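PDB 3EEA: GAF domain/HD domain protein from Geobacter sulfurreducens, which is of unknown function in its own right, forming the GAF domain of a larger GAF/HD-domain protein that as a whole may have phosphatase activity. Local coordinates for residues Asp15-Asp20 against Ser148-Val153. Sequence-based numbering, arbitrary orientation.
Sequences DEVIKD and SHAALV
Val17 meets Ala150 and Val153 with no planar side chain between them. The one ring of the two segments, that of His149, meets the ring of His149 of the second subunit, the planes at about 45°. This is a helix-helix contact of the GAF fold, in which helices 14-28 and 137-158, the first and last helices of the chain, usually lie on the same face of the antiparallel sheet. Consistent with this, the two helices touch directly, Ile18 touches Val36 and Phe38 on strand 33-39, and Ala151 touches Met114 and Val116 on strand 107-116. Close approach of the backbones is centred on Val17 and Ala150, whose CA atoms stand 6.8 Å apart, and the small Ala150 side chain suits that spacing. No hydrogen bond crosses, and the modest 131 Å² buried between the segments comes mainly from Val17, Ala150 and Val153. Val17 divides its two methyls between the partners. Its CG1 branch, held anti to the backbone N (chi1 175°), makes a loose apolar contact with Ala150 CB at 4.3 Å. Farther along helix 137-158, Val17 also packs on Val154 and Met157. Val153 is shared as well, touching His156 of the second subunit, so this helix joins the intrachain packing to the dimer interface. The shortest approach belongs to the other methyl: Val17 CG2 rests 3.9 Å from Val153 CG1.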
loop_
_atom_site.group_PDB
_atom_site.type_symbol
_atom_site.label_atom_id
_atom_site.label_comp_id
_atom_site.label_asym_id
_atom_site.label_seq_id
_atom_site.Cartn_x
_atom_site.Cartn_y
_atom_site.Cartn_z
ATOM N N ASP A 15 -10.623 11.188 -3.385
ATOM C CA ASP A 15 -9.583 11.593 -4.337
ATOM C C ASP A 15 -8.191 11.545 -3.716
ATOM O O ASP A 15 -7.242 11.199 -4.396
ATOM C CB ASP A 15 -9.879 12.952 -5.008
ATOM C CG ASP A 15 -8.915 13.261 -6.156
ATOM O OD1 ASP A 15 -8.662 12.389 -7.036
ATOM O OD2 ASP A 15 -8.346 14.368 -6.154
ATOM N N GLU A 16 -8.038 11.860 -2.432
ATOM C CA GLU A 16 -6.705 11.731 -1.816
ATOM C C GLU A 16 -6.290 10.242 -1.730
ATOM O O GLU A 16 -5.124 9.962 -1.840
ATOM C CB GLU A 16 -6.595 12.316 -0.419
ATOM C CG GLU A 16 -6.677 13.816 -0.342
ATOM C CD GLU A 16 -5.404 14.512 -0.781
ATOM O OE1 GLU A 16 -4.277 13.956 -0.632
ATOM O OE2 GLU A 16 -5.547 15.655 -1.224
ATOM N N VAL A 17 -7.239 9.350 -1.481
ATOM C CA VAL A 17 -6.987 7.899 -1.471
ATOM C C VAL A 17 -6.468 7.468 -2.876
ATOM O O VAL A 17 -5.460 6.747 -2.991
ATOM C CB VAL A 17 -8.224 7.100 -1.037
ATOM C CG1 VAL A 17 -7.983 5.568 -1.138
ATOM C CG2 VAL A 17 -8.633 7.453 0.461
ATOM N N ILE A 18 -7.135 7.937 -3.929
ATOM C CA ILE A 18 -6.745 7.569 -5.318
ATOM C C ILE A 18 -5.393 8.173 -5.739
ATOM O O ILE A 18 -4.595 7.521 -6.403
ATOM C CB ILE A 18 -7.880 7.929 -6.345
ATOM C CG1 ILE A 18 -9.109 7.064 -6.071
ATOM C CG2 ILE A 18 -7.339 7.781 -7.781
ATOM C CD1 ILE A 18 -8.848 5.632 -5.885
ATOM N N LYS A 19 -5.124 9.396 -5.347
ATOM C CA LYS A 19 -3.802 10.027 -5.515
ATOM C C LYS A 19 -2.707 9.212 -4.816
ATOM O O LYS A 19 -1.657 8.938 -5.388
ATOM C CB LYS A 19 -3.768 11.447 -4.928
ATOM C CG LYS A 19 -4.405 12.521 -5.763
ATOM C CD LYS A 19 -4.165 13.918 -5.175
ATOM C CE LYS A 19 -2.710 14.387 -5.388
ATOM N NZ LYS A 19 -2.650 15.846 -5.714
ATOM N N ASP A 20 -2.943 8.857 -3.560
ATOM C CA ASP A 20 -1.927 8.128 -2.813
ATOM C C ASP A 20 -1.716 6.739 -3.456
ATOM O O ASP A 20 -0.556 6.297 -3.594
ATOM C CB ASP A 20 -2.307 7.963 -1.348
ATOM C CG ASP A 20 -2.219 9.250 -0.551
ATOM O OD1 ASP A 20 -1.552 10.229 -0.998
ATOM O OD2 ASP A 20 -2.852 9.276 0.556
ATOM N N SER A 148 -6.952 -3.512 -4.150
ATOM C CA SER A 148 -7.988 -4.062 -3.316
ATOM C C SER A 148 -8.060 -3.366 -1.997
ATOM O O SER A 148 -9.150 -3.171 -1.463
ATOM C CB SER A 148 -7.831 -5.553 -3.117
ATOM O OG SER A 148 -7.978 -6.152 -4.384
ATOM N N HIS A 149 -6.894 -2.971 -1.443
ATOM C CA HIS A 149 -6.893 -2.167 -0.256
ATOM C C HIS A 149 -7.598 -0.815 -0.429
ATOM O O HIS A 149 -8.397 -0.393 0.438
ATOM C CB HIS A 149 -5.472 -1.929 0.237
ATOM C CG HIS A 149 -4.719 -3.168 0.538
ATOM N ND1 HIS A 149 -3.342 -3.180 0.644
ATOM C CD2 HIS A 149 -5.128 -4.447 0.692
ATOM C CE1 HIS A 149 -2.943 -4.420 0.851
ATOM N NE2 HIS A 149 -3.998 -5.206 0.899
ATOM N N ALA A 150 -7.258 -0.111 -1.526
ATOM C CA ALA A 150 -7.832 1.181 -1.833
ATOM C C ALA A 150 -9.310 1.056 -2.070
ATOM O O ALA A 150 -10.099 1.922 -1.594
ATOM C CB ALA A 150 -7.113 1.859 -3.095
ATOM N N ALA A 151 -9.749 -0.010 -2.759
ATOM C CA ALA A 151 -11.151 -0.217 -3.023
ATOM C C ALA A 151 -11.962 -0.343 -1.736
ATOM O O ALA A 151 -13.058 0.228 -1.632
ATOM C CB ALA A 151 -11.387 -1.484 -3.938
ATOM N N LEU A 152 -11.441 -1.061 -0.748
ATOM C CA LEU A 152 -12.152 -1.260 0.506
ATOM C C LEU A 152 -12.335 0.074 1.266
ATOM O O LEU A 152 -13.440 0.423 1.788
ATOM C CB LEU A 152 -11.352 -2.240 1.348
ATOM C CG LEU A 152 -11.804 -2.543 2.741
ATOM C CD1 LEU A 152 -13.253 -3.053 2.703
ATOM C CD2 LEU A 152 -10.796 -3.685 3.240
ATOM N N VAL A 153 -11.260 0.838 1.283
ATOM C CA VAL A 153 -11.263 2.167 1.896
ATOM C C VAL A 153 -12.285 3.076 1.210
ATOM O O VAL A 153 -13.097 3.741 1.902
ATOM C CB VAL A 153 -9.869 2.837 1.869
ATOM C CG1 VAL A 153 -9.972 4.307 2.415
ATOM C CG2 VAL A 153 -8.848 2.062 2.781
#